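Local atomic coordinates of alpha-galactosidase (Lactobacillus brevis, PDB entry 3MI6), a protein that probably hydrolyses terminal, non-reducing alpha-D-galactose residues of alpha-D-galactosides, as a member of glycoside hydrolase family 36. Residues L320-R330 with L536-Q544; E647-Q655 with A666-H674. One frame throughout, in Å; residues are numbered along the deposited sequence.

Contact 1. Residues L320-R330 with L536-Q544; sequences LVNPRFAHEER and LGMMYYAPQ
Asn322 reaches across with its amide, ND2 donating to Tyr541 O at 3.1 Å in a nearly straight bond (164° at the hydrogen) that lies close to the amide plane but is tilted from the plane of the carbonyl. The torsion that sets CG opposite the backbone N (chi1 -178°) carries the amide there. Asparagine suits the place because the other polar atom of its amide, OD1, accepts from Arg324 N at 2.9 Å, closing an Asx turn. Beside it the two methyls of Val321 divide their contacts: CG1 packs on Pro543 CB at 3.6 Å while CG2 lies alongside the CB of selenomethionine Met539. Leu320 meets Leu536 crosswise, CD2 to CD2 at 3.7 Å. Pro543, rigid and compact, is wedged between partners, with its CG against Phe325 CB at 3.6 Å and also over one face of the Arg330 guanidinium. At the edge of that group, NH1 makes a weak bond to Pro543 O at 3.1 Å.

Farther out, the Arg330 backbone carbonyl is held by Arg630 and Gln634, and Glu525 takes the Gln544 amide nitrogen. Leu523 backs both Phe325 and Pro543. The whole lies where chain enters strands 333-335 and 544-546, at the N-terminal end of the eight-stranded parallel barrel, the end away from the active site in (beta/alpha)8 enzymes.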
loop_
_atom_site.group_PDB
_atom_site.type_symbol
_atom_site.label_atom_id
_atom_site.label_comp_id
_atom_site.label_asym_id
_atom_site.label_seq_id
_atom_site.Cartn_x
_atom_site.Cartn_y
_atom_site.Cartn_z
ATOM N N LEU D 320 8.205 -36.701 -13.784
ATOM C CA LEU D 320 7.061 -36.953 -12.917
ATOM C C LEU D 320 5.870 -37.499 -13.686
ATOM O O LEU D 320 5.260 -38.478 -13.284
ATOM C CB LEU D 320 6.661 -35.693 -12.136
ATOM C CG LEU D 320 5.399 -35.823 -11.266
ATOM C CD1 LEU D 320 5.659 -36.728 -10.080
ATOM C CD2 LEU D 320 4.877 -34.479 -10.771
ATOM N N VAL D 321 5.535 -36.873 -14.800
ATOM C CA VAL D 321 4.325 -37.260 -15.506
ATOM C C VAL D 321 4.525 -38.691 -16.043
ATOM O O VAL D 321 5.637 -39.109 -16.375
ATOM C CB VAL D 321 3.826 -36.106 -16.435
ATOM C CG1 VAL D 321 2.646 -36.541 -17.287
ATOM C CG2 VAL D 321 3.439 -34.912 -15.605
ATOM N N ASN D 322 3.433 -39.441 -16.078
ATOM C CA ASN D 322 3.287 -40.663 -16.846
ATOM C C ASN D 322 4.021 -40.390 -18.157
ATOM O O ASN D 322 3.594 -39.545 -18.940
ATOM C CB ASN D 322 1.788 -40.977 -16.969
ATOM C CG ASN D 322 1.496 -42.277 -17.724
ATOM O OD1 ASN D 322 2.217 -42.653 -18.632
ATOM N ND2 ASN D 322 0.403 -42.941 -17.362
ATOM N N PRO D 323 5.132 -41.110 -18.402
ATOM C CA PRO D 323 5.940 -41.023 -19.635
ATOM C C PRO D 323 5.201 -41.454 -20.904
ATOM O O PRO D 323 5.586 -41.104 -22.018
ATOM C CB PRO D 323 7.093 -41.988 -19.361
ATOM C CG PRO D 323 7.174 -42.066 -17.885
ATOM C CD PRO D 323 5.761 -41.983 -17.402
ATOM N N ARG D 324 4.142 -42.224 -20.727
ATOM C CA ARG D 324 3.328 -42.671 -21.836
ATOM C C ARG D 324 2.586 -41.497 -22.469
ATOM O O ARG D 324 2.156 -41.576 -23.620
ATOM C CB ARG D 324 2.339 -43.731 -21.339
ATOM C CG ARG D 324 1.340 -44.195 -22.359
ATOM C CD ARG D 324 2.039 -44.832 -23.552
ATOM N NE ARG D 324 1.077 -45.154 -24.603
ATOM C CZ ARG D 324 0.744 -44.322 -25.586
ATOM N NH1 ARG D 324 1.307 -43.118 -25.667
ATOM N NH2 ARG D 324 -0.152 -44.695 -26.484
ATOM N N PHE D 325 2.416 -40.412 -21.718
ATOM C CA PHE D 325 1.636 -39.290 -22.232
ATOM C C PHE D 325 2.294 -37.938 -22.009
ATOM O O PHE D 325 1.828 -36.938 -22.524
ATOM C CB PHE D 325 0.202 -39.296 -21.680
ATOM C CG PHE D 325 -0.627 -40.463 -22.139
ATOM C CD1 PHE D 325 -0.852 -41.548 -21.300
ATOM C CD2 PHE D 325 -1.180 -40.478 -23.405
ATOM C CE1 PHE D 325 -1.600 -42.626 -21.716
ATOM C CE2 PHE D 325 -1.948 -41.559 -23.834
ATOM C CZ PHE D 325 -2.159 -42.634 -22.984
ATOM N N ALA D 326 3.396 -37.925 -21.272
ATOM C CA ALA D 326 4.123 -36.700 -20.974
ATOM C C ALA D 326 4.298 -35.788 -22.184
ATOM O O ALA D 326 4.170 -34.560 -22.060
ATOM C CB ALA D 326 5.477 -37.034 -20.399
ATOM N N HIS D 327 4.619 -36.384 -23.334
ATOM C CA HIS D 327 4.933 -35.641 -24.562
ATOM C C HIS D 327 3.964 -35.903 -25.719
ATOM O O HIS D 327 4.103 -35.329 -26.801
ATOM C CB HIS D 327 6.341 -35.970 -25.045
ATOM C CG HIS D 327 7.406 -35.729 -24.028
ATOM N ND1 HIS D 327 7.650 -36.598 -22.985
ATOM C CD2 HIS D 327 8.311 -34.732 -23.907
ATOM C CE1 HIS D 327 8.654 -36.143 -22.258
ATOM N NE2 HIS D 327 9.075 -35.013 -22.799
ATOM N N GLU D 328 2.986 -36.770 -25.503
ATOM C CA GLU D 328 2.054 -37.097 -26.571
ATOM C C GLU D 328 0.931 -36.059 -26.682
ATOM O O GLU D 328 0.276 -35.722 -25.705
ATOM C CB GLU D 328 1.486 -38.514 -26.402
ATOM C CG GLU D 328 0.692 -38.998 -27.619
ATOM C CD GLU D 328 0.165 -40.427 -27.474
ATOM O OE1 GLU D 328 -0.945 -40.607 -26.916
ATOM O OE2 GLU D 328 0.856 -41.368 -27.932
ATOM N N GLU D 329 0.729 -35.541 -27.880
ATOM C CA GLU D 329 -0.380 -34.640 -28.109
ATOM C C GLU D 329 -1.676 -35.287 -27.647
ATOM O O GLU D 329 -1.951 -36.452 -27.935
ATOM C CB GLU D 329 -0.445 -34.227 -29.585
ATOM C CG GLU D 329 0.745 -33.365 -30.008
ATOM C CD GLU D 329 0.704 -32.921 -31.458
ATOM O OE1 GLU D 329 -0.386 -32.875 -32.066
ATOM O OE2 GLU D 329 1.783 -32.606 -31.995
ATOM N N ARG D 330 -2.465 -34.524 -26.912
ATOM C CA ARG D 330 -3.751 -34.999 -26.446
ATOM C C ARG D 330 -4.902 -34.673 -27.374
ATOM O O ARG D 330 -5.003 -33.564 -27.910
ATOM C CB ARG D 330 -3.994 -34.498 -25.048
ATOM C CG ARG D 330 -3.186 -35.333 -24.117
ATOM C CD ARG D 330 -2.599 -34.543 -23.044
ATOM N NE ARG D 330 -1.195 -34.847 -22.863
ATOM C CZ ARG D 330 -0.623 -34.803 -21.678
ATOM N NH1 ARG D 330 -1.368 -34.523 -20.623
ATOM N NH2 ARG D 330 0.664 -35.036 -21.541
ATOM N N LEU D 536 0.144 -32.728 -8.138
ATOM C CA LEU D 536 1.220 -33.519 -8.720
ATOM C C LEU D 536 0.991 -35.012 -8.475
ATOM O O LEU D 536 1.402 -35.856 -9.269
ATOM C CB LEU D 536 2.593 -33.054 -8.204
ATOM C CG LEU D 536 2.989 -31.578 -8.465
ATOM C CD1 LEU D 536 4.197 -31.189 -7.657
ATOM C CD2 LEU D 536 3.229 -31.255 -9.925
ATOM N N GLY D 537 0.298 -35.331 -7.390
ATOM C CA GLY D 537 0.078 -36.715 -7.039
ATOM C C GLY D 537 -0.660 -37.440 -8.140
ATOM O O GLY D 537 -0.384 -38.602 -8.423
HETATM N N MSE D 538 -1.608 -36.756 -8.762
HETATM C CA MSE D 538 -2.431 -37.381 -9.782
HETATM C C MSE D 538 -1.806 -37.320 -11.171
HETATM O O MSE D 538 -2.087 -38.181 -12.001
HETATM C CB MSE D 538 -3.802 -36.729 -9.805
HETATM C CG MSE D 538 -4.475 -36.723 -8.464
HETATM SE SE MSE D 538 -5.355 -38.438 -8.087
HETATM C CE MSE D 538 -6.638 -38.453 -9.558
HETATM N N MSE D 539 -0.966 -36.309 -11.417
HETATM C CA MSE D 539 -0.314 -36.143 -12.707
HETATM C C MSE D 539 0.688 -37.266 -13.000
HETATM O O MSE D 539 0.999 -37.547 -14.163
HETATM C CB MSE D 539 0.411 -34.791 -12.796
HETATM C CG MSE D 539 -0.459 -33.554 -12.548
HETATM SE SE MSE D 539 -2.071 -33.407 -13.666
HETATM C CE MSE D 539 -3.006 -32.106 -12.566
ATOM N N TYR D 540 1.211 -37.888 -11.948
ATOM C CA TYR D 540 2.101 -39.018 -12.116
ATOM C C TYR D 540 1.401 -40.113 -12.913
ATOM O O TYR D 540 1.993 -40.720 -13.797
ATOM C CB TYR D 540 2.520 -39.536 -10.755
ATOM C CG TYR D 540 3.387 -40.768 -10.786
ATOM C CD1 TYR D 540 2.816 -42.032 -10.766
ATOM C CD2 TYR D 540 4.776 -40.672 -10.799
ATOM C CE1 TYR D 540 3.593 -43.154 -10.779
ATOM C CE2 TYR D 540 5.564 -41.795 -10.806
ATOM C CZ TYR D 540 4.967 -43.040 -10.796
ATOM O OH TYR D 540 5.730 -44.194 -10.804
ATOM N N TYR D 541 0.127 -40.334 -12.608
ATOM C CA TYR D 541 -0.661 -41.404 -13.205
ATOM C C TYR D 541 -1.495 -40.879 -14.355
ATOM O O TYR D 541 -1.541 -41.490 -15.418
ATOM C CB TYR D 541 -1.607 -41.997 -12.159
ATOM C CG TYR D 541 -0.906 -42.697 -11.030
ATOM C CD1 TYR D 541 -0.405 -43.979 -11.205
ATOM C CD2 TYR D 541 -0.749 -42.091 -9.785
ATOM C CE1 TYR D 541 0.243 -44.643 -10.186
ATOM C CE2 TYR D 541 -0.098 -42.757 -8.748
ATOM C CZ TYR D 541 0.392 -44.036 -8.968
ATOM O OH TYR D 541 1.036 -44.735 -7.985
ATOM N N ALA D 542 -2.179 -39.759 -14.110
ATOM C CA ALA D 542 -3.068 -39.114 -15.078
ATOM C C ALA D 542 -2.455 -37.786 -15.517
ATOM O O ALA D 542 -2.418 -36.833 -14.736
ATOM C CB ALA D 542 -4.428 -38.877 -14.450
ATOM N N PRO D 543 -1.986 -37.706 -16.774
ATOM C CA PRO D 543 -1.173 -36.569 -17.222
ATOM C C PRO D 543 -1.974 -35.279 -17.327
ATOM O O PRO D 543 -1.392 -34.213 -17.497
ATOM C CB PRO D 543 -0.723 -37.002 -18.607
ATOM C CG PRO D 543 -1.872 -37.841 -19.095
ATOM C CD PRO D 543 -2.306 -38.626 -17.879
ATOM N N GLN D 544 -3.291 -35.362 -17.219
ATOM C CA GLN D 544 -4.110 -34.156 -17.324
ATOM C C GLN D 544 -5.299 -34.196 -16.376
ATOM O O GLN D 544 -5.812 -35.267 -16.069
ATOM C CB GLN D 544 -4.582 -33.941 -18.762
ATOM C CG GLN D 544 -5.641 -34.900 -19.235
ATOM C CD GLN D 544 -5.771 -34.841 -20.732
ATOM O OE1 GLN D 544 -4.781 -34.641 -21.435
ATOM N NE2 GLN D 544 -6.986 -34.998 -21.234
#

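Contact 2. Residues E647-Q655 with A666-H674; sequences EDGNVTSWQ and AARYQLLNH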
loop_
_atom_site.group_PDB
_atom_site.type_symbol
_atom_site.label_atom_id
_atom_site.label_comp_id
_atom_site.label_asym_id
_atom_site.label_seq_id
_atom_site.Cartn_x
_atom_site.Cartn_y
_atom_site.Cartn_z
ATOM N N GLU D 647 -3.468 -4.955 -10.643
ATOM C CA GLU D 647 -4.145 -3.796 -11.195
ATOM C C GLU D 647 -5.653 -4.026 -11.146
ATOM O O GLU D 647 -6.145 -4.618 -10.209
ATOM C CB GLU D 647 -3.685 -3.554 -12.651
ATOM N N ASP D 648 -6.386 -3.582 -12.162
ATOM C CA ASP D 648 -7.842 -3.723 -12.136
ATOM C C ASP D 648 -8.298 -5.105 -12.619
ATOM O O ASP D 648 -9.483 -5.474 -12.490
ATOM C CB ASP D 648 -8.542 -2.597 -12.921
ATOM C CG ASP D 648 -8.132 -2.550 -14.386
ATOM O OD1 ASP D 648 -7.680 -3.585 -14.937
ATOM O OD2 ASP D 648 -8.266 -1.462 -14.993
ATOM N N GLY D 649 -7.355 -5.861 -13.168
ATOM C CA GLY D 649 -7.659 -7.185 -13.673
ATOM C C GLY D 649 -8.549 -7.223 -14.907
ATOM O O GLY D 649 -9.183 -8.236 -15.184
ATOM N N ASN D 650 -8.596 -6.133 -15.664
ATOM C CA ASN D 650 -9.459 -6.096 -16.836
ATOM C C ASN D 650 -8.832 -6.835 -18.021
ATOM O O ASN D 650 -9.535 -7.410 -18.864
ATOM C CB ASN D 650 -9.797 -4.656 -17.211
ATOM C CG ASN D 650 -11.043 -4.555 -18.074
ATOM O OD1 ASN D 650 -11.056 -3.842 -19.085
ATOM N ND2 ASN D 650 -12.102 -5.260 -17.678
ATOM N N VAL D 651 -7.507 -6.854 -18.065
ATOM C CA VAL D 651 -6.813 -7.480 -19.183
ATOM C C VAL D 651 -5.940 -8.658 -18.740
ATOM O O VAL D 651 -5.092 -8.505 -17.853
ATOM C CB VAL D 651 -5.967 -6.433 -19.965
ATOM C CG1 VAL D 651 -5.279 -7.079 -21.144
ATOM C CG2 VAL D 651 -6.861 -5.306 -20.417
ATOM N N THR D 652 -6.163 -9.824 -19.353
ATOM C CA THR D 652 -5.335 -11.004 -19.122
ATOM C C THR D 652 -4.665 -11.348 -20.421
ATOM O O THR D 652 -5.324 -11.381 -21.448
ATOM C CB THR D 652 -6.183 -12.242 -18.726
ATOM O OG1 THR D 652 -6.676 -12.089 -17.396
ATOM C CG2 THR D 652 -5.354 -13.521 -18.783
ATOM N N SER D 653 -3.366 -11.627 -20.402
ATOM C CA SER D 653 -2.726 -12.051 -21.633
ATOM C C SER D 653 -1.601 -13.018 -21.402
ATOM O O SER D 653 -0.904 -12.952 -20.392
ATOM C CB SER D 653 -2.217 -10.849 -22.420
ATOM O OG SER D 653 -1.093 -10.272 -21.786
ATOM N N TRP D 654 -1.422 -13.923 -22.354
ATOM C CA TRP D 654 -0.269 -14.800 -22.323
ATOM C C TRP D 654 0.228 -15.328 -23.663
ATOM O O TRP D 654 -0.325 -15.011 -24.729
ATOM C CB TRP D 654 -0.424 -15.953 -21.322
ATOM C CG TRP D 654 -1.782 -16.472 -20.901
ATOM C CD1 TRP D 654 -2.268 -16.580 -19.596
ATOM C CD2 TRP D 654 -2.787 -17.026 -21.733
ATOM N NE1 TRP D 654 -3.530 -17.165 -19.585
ATOM C CE2 TRP D 654 -3.870 -17.439 -20.884
ATOM C CE3 TRP D 654 -2.896 -17.204 -23.097
ATOM C CZ2 TRP D 654 -5.018 -18.016 -21.379
ATOM C CZ3 TRP D 654 -4.024 -17.765 -23.578
ATOM C CH2 TRP D 654 -5.075 -18.180 -22.729
ATOM N N GLN D 655 1.284 -16.139 -23.591
ATOM C CA GLN D 655 2.002 -16.547 -24.784
ATOM C C GLN D 655 2.606 -17.948 -24.647
ATOM O O GLN D 655 3.174 -18.286 -23.612
ATOM C CB GLN D 655 3.119 -15.533 -25.048
ATOM C CG GLN D 655 3.608 -15.478 -26.481
ATOM C CD GLN D 655 4.747 -14.480 -26.683
ATOM O OE1 GLN D 655 5.573 -14.625 -27.590
ATOM N NE2 GLN D 655 4.798 -13.472 -25.829
ATOM N N ALA D 666 0.354 -15.609 -29.039
ATOM C CA ALA D 666 0.003 -14.743 -27.917
ATOM C C ALA D 666 -1.497 -14.488 -27.923
ATOM O O ALA D 666 -2.164 -14.628 -28.944
ATOM C CB ALA D 666 0.761 -13.427 -28.007
ATOM N N ALA D 667 -2.040 -14.130 -26.773
ATOM C CA ALA D 667 -3.458 -13.848 -26.707
ATOM C C ALA D 667 -3.665 -12.794 -25.664
ATOM O O ALA D 667 -3.068 -12.871 -24.603
ATOM C CB ALA D 667 -4.229 -15.091 -26.359
ATOM N N ARG D 668 -4.487 -11.799 -25.991
ATOM C CA ARG D 668 -4.908 -10.771 -25.055
ATOM C C ARG D 668 -6.430 -10.839 -24.935
ATOM O O ARG D 668 -7.147 -10.802 -25.930
ATOM C CB ARG D 668 -4.489 -9.411 -25.574
ATOM C CG ARG D 668 -4.752 -8.263 -24.672
ATOM C CD ARG D 668 -4.230 -7.001 -25.341
ATOM N NE ARG D 668 -4.337 -5.816 -24.496
ATOM C CZ ARG D 668 -5.357 -4.960 -24.532
ATOM N NH1 ARG D 668 -6.364 -5.153 -25.372
ATOM N NH2 ARG D 668 -5.374 -3.915 -23.718
ATOM N N TYR D 669 -6.922 -10.957 -23.711
ATOM C CA TYR D 669 -8.348 -10.975 -23.452
ATOM C C TYR D 669 -8.695 -9.766 -22.606
ATOM O O TYR D 669 -8.064 -9.518 -21.589
ATOM C CB TYR D 669 -8.741 -12.256 -22.695
ATOM C CG TYR D 669 -8.113 -13.520 -23.240
ATOM C CD1 TYR D 669 -8.808 -14.323 -24.116
ATOM C CD2 TYR D 669 -6.817 -13.890 -22.896
ATOM C CE1 TYR D 669 -8.245 -15.460 -24.631
ATOM C CE2 TYR D 669 -6.244 -15.030 -23.405
ATOM C CZ TYR D 669 -6.965 -15.815 -24.271
ATOM O OH TYR D 669 -6.427 -16.975 -24.802
ATOM N N GLN D 670 -9.693 -9.001 -23.020
ATOM C CA GLN D 670 -10.168 -7.915 -22.184
ATOM C C GLN D 670 -11.564 -8.287 -21.734
ATOM O O GLN D 670 -12.383 -8.737 -22.553
ATOM C CB GLN D 670 -10.174 -6.599 -22.947
ATOM C CG GLN D 670 -10.500 -5.383 -22.096
ATOM C CD GLN D 670 -10.549 -4.081 -22.919
ATOM O OE1 GLN D 670 -11.333 -3.972 -23.876
ATOM N NE2 GLN D 670 -9.704 -3.098 -22.550
ATOM N N LEU D 671 -11.840 -8.123 -20.442
ATOM C CA LEU D 671 -13.153 -8.509 -19.942
ATOM C C LEU D 671 -14.240 -7.475 -20.279
ATOM O O LEU D 671 -15.304 -7.820 -20.807
ATOM C CB LEU D 671 -13.110 -8.793 -18.448
ATOM C CG LEU D 671 -12.197 -9.936 -17.996
ATOM C CD1 LEU D 671 -12.250 -10.080 -16.473
ATOM C CD2 LEU D 671 -12.572 -11.241 -18.671
ATOM N N LEU D 672 -13.968 -6.208 -19.990
ATOM C CA LEU D 672 -14.965 -5.170 -20.154
ATOM C C LEU D 672 -14.419 -4.187 -21.159
ATOM O O LEU D 672 -13.267 -3.774 -21.054
ATOM C CB LEU D 672 -15.193 -4.469 -18.814
ATOM C CG LEU D 672 -16.456 -4.833 -18.019
ATOM C CD1 LEU D 672 -16.885 -6.291 -18.231
ATOM C CD2 LEU D 672 -16.293 -4.505 -16.545
ATOM N N ASN D 673 -15.209 -3.817 -22.152
ATOM C CA ASN D 673 -14.735 -2.840 -23.117
ATOM C C ASN D 673 -14.977 -1.432 -22.575
ATOM O O ASN D 673 -15.995 -1.185 -21.941
ATOM C CB ASN D 673 -15.427 -3.044 -24.456
ATOM C CG ASN D 673 -14.681 -2.399 -25.588
ATOM O OD1 ASN D 673 -13.459 -2.488 -25.656
ATOM N ND2 ASN D 673 -15.406 -1.740 -26.492
ATOM N N HIS D 674 -14.037 -0.514 -22.796
ATOM C CA HIS D 674 -14.226 0.874 -22.382
ATOM C C HIS D 674 -14.057 1.837 -23.544
ATOM O O HIS D 674 -13.245 1.595 -24.444
ATOM C CB HIS D 674 -13.289 1.227 -21.245
ATOM C CG HIS D 674 -13.530 0.420 -20.007
ATOM N ND1 HIS D 674 -14.731 0.440 -19.329
ATOM C CD2 HIS D 674 -12.727 -0.429 -19.323
ATOM C CE1 HIS D 674 -14.658 -0.360 -18.280
ATOM N NE2 HIS D 674 -13.452 -0.902 -18.255
#
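Tyr669 turns an edge of its ring onto the face of the Trp654 indole, an offset edge-to-face pair between residues that are not register partners but diagonal neighbours on the same face of an antiparallel hairpin. The planes stand at 67° and the ring centroids, taken on the six-membered ring of Trp654, are 4.9 Å apart; Tyr669 CE2 sits over the rim of the indole. Ala667, the true partner of Trp654, has only a methyl to offer, and its CB lies 3.9 Å from Trp654 CZ3. The phenol suits Tyr669 because its OH bonds to the carbonyl of Ala595; a valine there would probably deprive the Trp654 face of its edge-on neighbour and leave that carbonyl without its hydroxyl mate.

Beneath the rings, the hydrogen-bonded pairs Thr652-Tyr669 and Trp654-Ala667 each exchange two backbone bonds, among them Tyr669 N to Thr652 O at 2.8 Å. On the other face, Arg668 stretches out with CG opposite its backbone N (chi1 -175°) and the chain extended as far as NE, which carries the guanidinium past Val651: CG1 lies over one face, 3.7 Å from Arg668 NE. Gln730 takes the NH1 end. At the open end of the hairpin, Gly649 adopts a positive phi of 68° that favours glycine, Asp648 OD1 closes an Asx turn on Asn650 N, and Leu671 N bonds to Asn650 O at 2.9 Å.

Leu557 of helix 553-566 covers Thr652 and Tyr669, while Phe599 and Phe638 meet the indole. His674 bonds to Glu555 of the second subunit. Strands 637-640 and 728-736 flank the hairpin within the C-terminal antiparallel sheet.

Following the chain, helix 305-319 runs into 320-330, just ahead of the first barrel strand, 333-335. Contact 1 closes when 536-544 returns after 205 intervening residues that build the first five barrel strands, so it ties the start of the barrel to the entry of its sixth strand. The chain then completes the barrel before contact 2 closes a short loop, only 10 residues long, within the hairpin of the C-terminal domain. The two are in series, neither nesting nor crossing, with centres about 30 Å apart and nearest atoms about 16 Å apart. Helix 553-566, which follows strand 544-546, packs on the hairpin and so brings the two domains together.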